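Local atomic coordinates of oxysterol-binding protein homolog 3 (Saccharomyces cerevisiae, PDB entry 4IC4), a protein that carries lipids in a hydrophobic pocket and transfers them between membranes in a phosphoinositide-coupled way, its OSBP-related domain, described here, doing the lipid binding. Residues E216-F221 and H232-A238; P68-Q73 and T302-N306; P122-E126 and I393-W397. All coordinates share one frame; numbering follows the deposited sequence.

Contact 1. Residues E216-F221 and H232-A238; sequences EPVNEF and HILFDKA
Glu220 and Leu234 face each other as an antiparallel non-hydrogen-bonded pair, CA to CA 4.5 Å. Beside them Phe221 and Ile233 make a hydrogen-bonded pair, Phe221 N donating to Ile233 O and Ile233 N to Phe221 O, the latter at 2.9 Å. Past this point the strands part: Phe235 N still donates almost straight (172° at the hydrogen) to Asn219 O, and the same Asn219 O also accepts from a water that donates to Phe235 O; farther along, a second water lies between Pro217 O and Asp236 O. The Phe235 ring sits between two aliphatic groups. Pro217 CB lies over its centre, 3.6 Å from the centroid, in a CH-pi contact, and Ile233 CG2 lies over the opposite face toward the rim. Phe235 CE2 also meets Phe221 CD2 at 3.9 Å. Phe221 CG stands between its own backbone N and carbonyl carbon (chi1 83°), which turns the ring over Ile233, whose CD1 comes 4.2 Å from the Phe221 centroid in a second CH-pi contact. With an alanine at Phe235, Pro217 would probably lose the ring face its CB packs on, and a gap would be likely to open beside Phe221. On the other face of the sheet His232 NE2 reaches Glu220 OE1 at 2.7 Å, in the plane of the imidazole, but the bond is bent and weak; the carboxylate is turned 73° from the ring. The face carrying Phe221 and Ile233 packs on helix 94-104. This is a beta hairpin, strands 214-225 and 230-235, of the OSBP-related beta barrel.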
loop_
_atom_site.group_PDB
_atom_site.type_symbol
_atom_site.label_atom_id
_atom_site.label_comp_id
_atom_site.label_asym_id
_atom_site.label_seq_id
_atom_site.Cartn_x
_atom_site.Cartn_y
_atom_site.Cartn_z
ATOM N N GLU A 216 -2.859 -10.324 -11.101
ATOM C CA GLU A 216 -2.184 -9.744 -12.253
ATOM C C GLU A 216 -2.859 -8.427 -12.620
ATOM O O GLU A 216 -4.072 -8.268 -12.461
ATOM C CB GLU A 216 -2.230 -10.709 -13.446
ATOM C CG GLU A 216 -3.594 -10.844 -14.105
ATOM C CD GLU A 216 -3.606 -11.853 -15.243
ATOM O OE1 GLU A 216 -4.558 -11.823 -16.051
ATOM O OE2 GLU A 216 -2.672 -12.682 -15.325
ATOM N N PRO A 217 -2.073 -7.448 -13.090
ATOM C CA PRO A 217 -2.642 -6.157 -13.474
ATOM C C PRO A 217 -3.335 -6.318 -14.821
ATOM O O PRO A 217 -2.996 -7.215 -15.596
ATOM C CB PRO A 217 -1.416 -5.253 -13.556
ATOM C CG PRO A 217 -0.359 -6.190 -14.037
ATOM C CD PRO A 217 -0.605 -7.432 -13.207
ATOM N N VAL A 218 -4.306 -5.457 -15.097
ATOM C CA VAL A 218 -5.032 -5.519 -16.360
ATOM C C VAL A 218 -5.243 -4.133 -16.948
ATOM O O VAL A 218 -5.042 -3.119 -16.277
ATOM C CB VAL A 218 -6.417 -6.192 -16.190
ATOM C CG1 VAL A 218 -6.245 -7.641 -15.771
ATOM C CG2 VAL A 218 -7.246 -5.432 -15.161
ATOM N N ASN A 219 -5.645 -4.102 -18.214
ATOM C CA ASN A 219 -5.907 -2.852 -18.909
ATOM C C ASN A 219 -4.686 -1.941 -18.960
ATOM O O ASN A 219 -3.576 -2.394 -19.229
ATOM C CB ASN A 219 -7.088 -2.133 -18.248
ATOM C CG ASN A 219 -8.395 -2.892 -18.409
ATOM O OD1 ASN A 219 -9.384 -2.599 -17.736
ATOM N ND2 ASN A 219 -8.406 -3.867 -19.311
ATOM N N GLU A 220 -4.894 -0.658 -18.688
ATOM C CA GLU A 220 -3.814 0.318 -18.740
ATOM C C GLU A 220 -4.079 1.475 -17.784
ATOM O O GLU A 220 -5.138 1.548 -17.161
ATOM C CB GLU A 220 -3.710 0.870 -20.162
ATOM C CG GLU A 220 -4.929 1.693 -20.566
ATOM C CD GLU A 220 -5.373 1.440 -21.994
ATOM O OE1 GLU A 220 -4.575 1.677 -22.925
ATOM O OE2 GLU A 220 -6.528 1.000 -22.186
ATOM N N PHE A 221 -3.108 2.374 -17.673
ATOM C CA PHE A 221 -3.245 3.561 -16.837
ATOM C C PHE A 221 -2.178 4.564 -17.253
ATOM O O PHE A 221 -1.183 4.194 -17.883
ATOM C CB PHE A 221 -3.149 3.208 -15.340
ATOM C CG PHE A 221 -1.748 3.089 -14.810
ATOM C CD1 PHE A 221 -1.171 4.140 -14.102
ATOM C CD2 PHE A 221 -1.027 1.912 -14.971
ATOM C CE1 PHE A 221 0.105 4.017 -13.554
ATOM C CE2 PHE A 221 0.251 1.777 -14.429
ATOM C CZ PHE A 221 0.819 2.830 -13.719
ATOM N N HIS A 232 1.993 6.270 -20.802
ATOM C CA HIS A 232 0.930 5.297 -20.994
ATOM C C HIS A 232 1.458 3.892 -20.734
ATOM O O HIS A 232 2.309 3.392 -21.469
ATOM C CB HIS A 232 0.387 5.423 -22.422
ATOM C CG HIS A 232 -0.784 4.539 -22.711
ATOM N ND1 HIS A 232 -0.646 3.216 -23.072
ATOM C CD2 HIS A 232 -2.113 4.787 -22.689
ATOM C CE1 HIS A 232 -1.842 2.688 -23.263
ATOM N NE2 HIS A 232 -2.750 3.620 -23.036
ATOM N N ILE A 233 0.955 3.262 -19.676
ATOM C CA ILE A 233 1.381 1.918 -19.304
ATOM C C ILE A 233 0.322 0.900 -19.698
ATOM O O ILE A 233 -0.823 0.993 -19.264
ATOM C CB ILE A 233 1.619 1.796 -17.777
ATOM C CG1 ILE A 233 2.704 2.776 -17.327
ATOM C CG2 ILE A 233 2.038 0.381 -17.425
ATOM C CD1 ILE A 233 2.236 4.206 -17.189
ATOM N N LEU A 234 0.708 -0.065 -20.525
ATOM C CA LEU A 234 -0.217 -1.103 -20.961
ATOM C C LEU A 234 0.291 -2.477 -20.549
ATOM O O LEU A 234 1.426 -2.845 -20.844
ATOM C CB LEU A 234 -0.407 -1.055 -22.483
ATOM C CG LEU A 234 0.825 -1.185 -23.380
ATOM C CD1 LEU A 234 0.382 -1.421 -24.815
ATOM C CD2 LEU A 234 1.678 0.069 -23.283
ATOM N N PHE A 235 -0.554 -3.231 -19.858
ATOM C CA PHE A 235 -0.188 -4.563 -19.400
ATOM C C PHE A 235 -0.574 -5.625 -20.424
ATOM O O PHE A 235 -1.609 -5.513 -21.083
ATOM C CB PHE A 235 -0.866 -4.846 -18.059
ATOM C CG PHE A 235 -0.450 -3.902 -16.968
ATOM C CD1 PHE A 235 0.785 -4.044 -16.342
ATOM C CD2 PHE A 235 -1.268 -2.842 -16.601
ATOM C CE1 PHE A 235 1.198 -3.140 -15.367
ATOM C CE2 PHE A 235 -0.862 -1.935 -15.627
ATOM C CZ PHE A 235 0.371 -2.085 -15.011
ATOM N N ASP A 236 0.263 -6.649 -20.554
ATOM C CA ASP A 236 0.005 -7.732 -21.500
ATOM C C ASP A 236 -1.311 -8.423 -21.175
ATOM O O ASP A 236 -1.658 -8.594 -20.007
ATOM C CB ASP A 236 1.127 -8.770 -21.455
ATOM C CG ASP A 236 2.438 -8.246 -22.005
ATOM O OD1 ASP A 236 2.464 -7.111 -22.523
ATOM O OD2 ASP A 236 3.445 -8.981 -21.920
ATOM N N LYS A 237 -2.045 -8.828 -22.206
ATOM C CA LYS A 237 -3.310 -9.510 -21.976
ATOM C C LYS A 237 -3.094 -11.011 -21.838
ATOM O O LYS A 237 -2.400 -11.626 -22.645
ATOM C CB LYS A 237 -4.297 -9.238 -23.112
ATOM C CG LYS A 237 -5.663 -9.864 -22.863
ATOM C CD LYS A 237 -6.674 -9.502 -23.935
ATOM C CE LYS A 237 -8.014 -10.168 -23.656
ATOM N NZ LYS A 237 -8.585 -9.757 -22.343
ATOM N N ALA A 238 -3.692 -11.591 -20.804
ATOM C CA ALA A 238 -3.577 -13.020 -20.548
ATOM C C ALA A 238 -4.803 -13.491 -19.777
ATOM O O ALA A 238 -5.120 -12.952 -18.716
ATOM C CB ALA A 238 -2.312 -13.307 -19.750
HETATM O O HOH W 1 -3.483 -7.996 -18.168
HETATM O O HOH W 2 -4.238 -4.721 -21.384
#

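Contact 2. Residues P68-Q73 and T302-N306; sequences PISILQ and TANLN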
loop_
_atom_site.group_PDB
_atom_site.type_symbol
_atom_site.label_atom_id
_atom_site.label_comp_id
_atom_site.label_asym_id
_atom_site.label_seq_id
_atom_site.Cartn_x
_atom_site.Cartn_y
_atom_site.Cartn_z
ATOM N N PRO A 68 -0.170 -10.784 8.610
ATOM C CA PRO A 68 0.141 -9.909 9.746
ATOM C C PRO A 68 0.491 -8.434 9.566
ATOM O O PRO A 68 1.484 -7.961 10.114
ATOM C CB PRO A 68 1.237 -10.683 10.479
ATOM C CG PRO A 68 1.974 -11.331 9.363
ATOM C CD PRO A 68 0.873 -11.813 8.437
ATOM N N ILE A 69 -0.326 -7.712 8.808
ATOM C CA ILE A 69 -0.150 -6.265 8.633
ATOM C C ILE A 69 -1.530 -5.657 8.401
ATOM O O ILE A 69 -2.482 -6.370 8.070
ATOM C CB ILE A 69 0.765 -5.871 7.425
ATOM C CG1 ILE A 69 0.186 -6.401 6.114
ATOM C CG2 ILE A 69 2.194 -6.338 7.664
ATOM C CD1 ILE A 69 0.857 -5.796 4.891
ATOM N N SER A 70 -1.649 -4.346 8.601
ATOM C CA SER A 70 -2.921 -3.657 8.385
ATOM C C SER A 70 -2.937 -3.080 6.972
ATOM O O SER A 70 -1.906 -3.047 6.298
ATOM C CB SER A 70 -3.099 -2.518 9.392
ATOM O OG SER A 70 -2.251 -1.426 9.072
ATOM N N ILE A 71 -4.099 -2.614 6.523
ATOM C CA ILE A 71 -4.175 -2.046 5.178
ATOM C C ILE A 71 -3.295 -0.799 5.072
ATOM O O ILE A 71 -2.744 -0.513 4.011
ATOM C CB ILE A 71 -5.624 -1.688 4.791
ATOM C CG1 ILE A 71 -6.474 -2.960 4.758
ATOM C CG2 ILE A 71 -5.647 -1.001 3.419
ATOM C CD1 ILE A 71 -7.926 -2.720 4.394
ATOM N N LEU A 72 -3.156 -0.056 6.167
ATOM C CA LEU A 72 -2.304 1.130 6.140
ATOM C C LEU A 72 -0.874 0.701 5.829
ATOM O O LEU A 72 -0.163 1.369 5.076
ATOM C CB LEU A 72 -2.340 1.856 7.486
ATOM C CG LEU A 72 -3.681 2.469 7.902
ATOM C CD1 LEU A 72 -3.571 3.014 9.325
ATOM C CD2 LEU A 72 -4.069 3.573 6.932
ATOM N N GLN A 73 -0.453 -0.419 6.411
ATOM C CA GLN A 73 0.888 -0.931 6.170
ATOM C C GLN A 73 1.018 -1.441 4.728
ATOM O O GLN A 73 2.034 -1.209 4.069
ATOM C CB GLN A 73 1.216 -2.025 7.199
ATOM C CG GLN A 73 1.351 -1.440 8.609
ATOM C CD GLN A 73 1.468 -2.482 9.703
ATOM O OE1 GLN A 73 0.646 -3.394 9.806
ATOM N NE2 GLN A 73 2.487 -2.337 10.547
ATOM N N THR A 302 8.089 -5.677 3.490
ATOM C CA THR A 302 6.827 -6.028 4.137
ATOM C C THR A 302 7.086 -6.531 5.554
ATOM O O THR A 302 6.397 -6.152 6.499
ATOM C CB THR A 302 6.086 -7.156 3.394
ATOM O OG1 THR A 302 6.154 -6.935 1.982
ATOM C CG2 THR A 302 4.621 -7.201 3.834
ATOM N N ALA A 303 8.082 -7.402 5.686
ATOM C CA ALA A 303 8.431 -7.982 6.975
ATOM C C ALA A 303 8.876 -6.947 7.997
ATOM O O ALA A 303 8.783 -7.177 9.204
ATOM C CB ALA A 303 9.520 -9.034 6.785
ATOM N N ASN A 304 9.353 -5.805 7.511
ATOM C CA ASN A 304 9.826 -4.745 8.388
ATOM C C ASN A 304 8.766 -3.735 8.800
ATOM O O ASN A 304 8.982 -2.951 9.722
ATOM C CB ASN A 304 10.999 -4.016 7.727
ATOM C CG ASN A 304 12.255 -4.859 7.702
ATOM O OD1 ASN A 304 12.460 -5.694 8.584
ATOM N ND2 ASN A 304 13.110 -4.636 6.710
ATOM N N LEU A 305 7.619 -3.767 8.130
ATOM C CA LEU A 305 6.536 -2.831 8.415
ATOM C C LEU A 305 6.029 -2.844 9.853
ATOM O O LEU A 305 5.821 -1.789 10.460
ATOM C CB LEU A 305 5.354 -3.107 7.476
ATOM C CG LEU A 305 5.529 -2.762 5.995
ATOM C CD1 LEU A 305 4.404 -3.406 5.201
ATOM C CD2 LEU A 305 5.543 -1.248 5.804
ATOM N N ASN A 306 5.835 -4.039 10.401
ATOM C CA ASN A 306 5.290 -4.163 11.747
ATOM C C ASN A 306 6.319 -4.284 12.858
ATOM O O ASN A 306 5.971 -4.653 13.981
ATOM C CB ASN A 306 4.335 -5.361 11.814
ATOM C CG ASN A 306 3.259 -5.196 12.873
ATOM O OD1 ASN A 306 2.882 -6.156 13.554
ATOM N ND2 ASN A 306 2.745 -3.979 13.007
#
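Ile69, Gln73, Thr302 and Leu305 supply the apolar part of this buried meeting between the start of helix 71-76 and the end of helix 300-305. Ile69 CD1 is the touching tip: it lies 4.2 Å from Thr302 CG2, the two side chains crossing at about a right angle, and 4.3 Å from Leu305 CD1. The same Leu305 methyl also touches Gln73: Leu305 CD1 is 4.0 Å from Gln73 CB and lies against Gln73 O. Phe128 of strand 127-132 touches both Gln73 and Leu305. Thr302 thus gives its methyl to the contact, while its OG1 bonds to Glu77.

The polar part centres on the Gln73 amide. Its NE2 donates to Leu305 O at 3.4 Å, a weak bond bent to 126°, while OE1 accepts from Ser70 N at 2.8 Å, in the carbonyl plane and on a lone pair. Ser70 is the N-cap, and its OG takes a weaker bond from Gln73 N at 3.4 Å, completing a capping box. The Gln73 side chain leaves the helix with CG anti to its carbonyl carbon (chi1 -68°) and extended to CD, which sets OE1 against Ser70 N. Asn306 packs beside this amide and Ile327.

One glutamine amide therefore does two jobs: its oxygen closes the first turn of helix 71-76, which probably holds the amide's rotation, and its nitrogen is directed to Leu305 O, at the end of helix 300-305, linking the two helix ends loosely within a buried contact of mixed apolar and amide groups.

Contact 3. Residues P122-E126 and I393-W397; sequences PLLAE and ISQLW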
loop_
_atom_site.group_PDB
_atom_site.type_symbol
_atom_site.label_atom_id
_atom_site.label_comp_id
_atom_site.label_asym_id
_atom_site.label_seq_id
_atom_site.Cartn_x
_atom_site.Cartn_y
_atom_site.Cartn_z
ATOM N N PRO A 122 -7.948 -1.723 9.108
ATOM C CA PRO A 122 -7.597 -0.820 10.205
ATOM C C PRO A 122 -8.858 -0.315 10.897
ATOM O O PRO A 122 -9.953 -0.366 10.338
ATOM C CB PRO A 122 -6.863 0.318 9.499
ATOM C CG PRO A 122 -6.347 -0.313 8.239
ATOM C CD PRO A 122 -7.490 -1.194 7.814
ATOM N N LEU A 123 -8.697 0.164 12.121
ATOM C CA LEU A 123 -9.816 0.721 12.857
ATOM C C LEU A 123 -9.889 2.197 12.477
ATOM O O LEU A 123 -8.894 2.783 12.055
ATOM C CB LEU A 123 -9.566 0.613 14.361
ATOM C CG LEU A 123 -9.358 -0.803 14.893
ATOM C CD1 LEU A 123 -8.963 -0.738 16.362
ATOM C CD2 LEU A 123 -10.635 -1.617 14.704
ATOM N N LEU A 124 -11.067 2.796 12.589
ATOM C CA LEU A 124 -11.173 4.214 12.308
ATOM C C LEU A 124 -10.217 4.912 13.286
ATOM O O LEU A 124 -10.198 4.599 14.478
ATOM C CB LEU A 124 -12.606 4.696 12.535
ATOM C CG LEU A 124 -12.855 6.198 12.387
ATOM C CD1 LEU A 124 -12.536 6.659 10.973
ATOM C CD2 LEU A 124 -14.313 6.477 12.713
ATOM N N ALA A 125 -9.418 5.839 12.767
ATOM C CA ALA A 125 -8.456 6.604 13.559
ATOM C C ALA A 125 -7.158 5.853 13.833
ATOM O O ALA A 125 -6.269 6.369 14.510
ATOM C CB ALA A 125 -9.089 7.081 14.869
ATOM N N GLU A 126 -7.054 4.627 13.330
ATOM C CA GLU A 126 -5.812 3.880 13.476
ATOM C C GLU A 126 -4.811 4.626 12.585
ATOM O O GLU A 126 -5.184 5.210 11.563
ATOM C CB GLU A 126 -5.989 2.438 12.982
ATOM C CG GLU A 126 -4.716 1.595 13.009
ATOM C CD GLU A 126 -4.981 0.127 12.708
ATOM O OE1 GLU A 126 -4.066 -0.561 12.206
ATOM O OE2 GLU A 126 -6.105 -0.345 12.982
ATOM N N ILE A 393 -5.246 11.687 22.719
ATOM C CA ILE A 393 -5.478 10.554 21.831
ATOM C C ILE A 393 -5.997 9.379 22.651
ATOM O O ILE A 393 -5.310 8.882 23.547
ATOM C CB ILE A 393 -4.175 10.133 21.124
ATOM C CG1 ILE A 393 -3.578 11.325 20.370
ATOM C CG2 ILE A 393 -4.445 8.963 20.188
ATOM C CD1 ILE A 393 -4.483 11.931 19.313
ATOM N N SER A 394 -7.212 8.935 22.346
ATOM C CA SER A 394 -7.811 7.825 23.074
ATOM C C SER A 394 -7.254 6.474 22.657
ATOM O O SER A 394 -6.651 6.333 21.591
ATOM C CB SER A 394 -9.323 7.819 22.864
ATOM O OG SER A 394 -9.636 7.547 21.508
ATOM N N GLN A 395 -7.455 5.484 23.517
ATOM C CA GLN A 395 -7.013 4.123 23.251
ATOM C C GLN A 395 -8.140 3.416 22.500
ATOM O O GLN A 395 -9.257 3.301 23.007
ATOM C CB GLN A 395 -6.727 3.394 24.566
ATOM C CG GLN A 395 -5.592 4.003 25.370
ATOM C CD GLN A 395 -4.227 3.693 24.791
ATOM O OE1 GLN A 395 -3.238 4.341 25.132
ATOM N NE2 GLN A 395 -4.161 2.692 23.920
ATOM N N LEU A 396 -7.855 2.948 21.290
ATOM C CA LEU A 396 -8.866 2.262 20.495
ATOM C C LEU A 396 -9.093 0.839 21.009
ATOM O O LEU A 396 -10.119 0.223 20.722
ATOM C CB LEU A 396 -8.442 2.234 19.024
ATOM C CG LEU A 396 -8.221 3.608 18.378
ATOM C CD1 LEU A 396 -7.673 3.433 16.970
ATOM C CD2 LEU A 396 -9.535 4.385 18.353
ATOM N N TRP A 397 -8.134 0.325 21.773
ATOM C CA TRP A 397 -8.233 -1.016 22.343
ATOM C C TRP A 397 -7.496 -1.063 23.676
ATOM O O TRP A 397 -6.831 -0.100 24.056
ATOM C CB TRP A 397 -7.638 -2.054 21.385
ATOM C CG TRP A 397 -6.206 -1.799 21.041
ATOM C CD1 TRP A 397 -5.107 -2.082 21.812
ATOM C CD2 TRP A 397 -5.712 -1.143 19.870
ATOM N NE1 TRP A 397 -3.967 -1.634 21.192
ATOM C CE2 TRP A 397 -4.307 -1.052 20.000
ATOM C CE3 TRP A 397 -6.321 -0.615 18.723
ATOM C CZ2 TRP A 397 -3.504 -0.455 19.024
ATOM C CZ3 TRP A 397 -5.520 -0.022 17.754
ATOM C CH2 TRP A 397 -4.125 0.053 17.912
ATOM O OXT TRP A 397 -7.595 -2.118 24.338
#
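The indole of Trp397, the last residue of the protein, meets Leu123 at its edge: Leu123 CD1 lies close to the ring plane, 3.5 Å from Trp397 CE3 and 3.8 Å from Trp397 CZ3. Trp397 CG lies between its backbone N and carbonyl carbon (chi1 58°), a turn that brings the CE3 edge to Leu123. This is a rim contact and not a stack, and the rest of the indole's surroundings include Leu345 of helix 335-354 and Arg324. The second flat group, the Glu126 carboxylate, is approached by Leu123 N from above, 39° out of its plane. Leu123 and Glu126 are the first and last residues of a type II beta turn, which links strands 118-120 and 127-132 in the OSBP-related domain and is closed by Glu126 N to Leu123 O at 2.9 Å. Ala125 takes the third position of that turn with a positive phi (81°), a conformation more usual for glycine.

Against the turn's backbone lies Leu396. One of its methyls, CD1, comes 3.7 Å from Leu124 O and also near Glu126 N, while Leu396 CD2 lies 4.4 Å from Ala125 CB. Leu396 CB is 4.0 Å from Leu123 CD1, so the one Leu123 methyl touches both Leu396 CB and the Trp397 edge. The C-terminal tail is therefore held to the turn by hydrophobic packing, and Leu396 O accepts a hydrogen bond from Arg352 NH1.

The turn also borders the phosphoinositide site. Leu123 packs on Glu346 and Gln349, two of the residues that bind phosphatidylinositol 4-phosphate, and Leu124 N bonds to Gln349 OE1. Glu126 bonds through OE1 to Ser321 and pairs with Arg324 through OE2, the same oxygen that receives Leu123 N at 2.8 Å.

Overall arrangement
Contacts 2 and 3 are neighbours, their centres about 17 Å apart, and they touch directly: Leu72 CD1 lies 3.5 Å from Glu126 O and Ile71 CB 3.6 Å from Pro122 CD, while Ser70 and Glu126 both bond to Ser321. Their segments alternate along the chain. Contact 3 borders the phosphatidylinositol 4-phosphate site, beside Gln349 and His146; contact 2 lies farther off, the Ile69 side chain about 9 Å from that of Lys118. Contact 1 stands apart on the barrel wall, away from those residues; its centre is about 27 Å from that of contact 2 and about 37 Å from that of contact 3, across the centre of the chain.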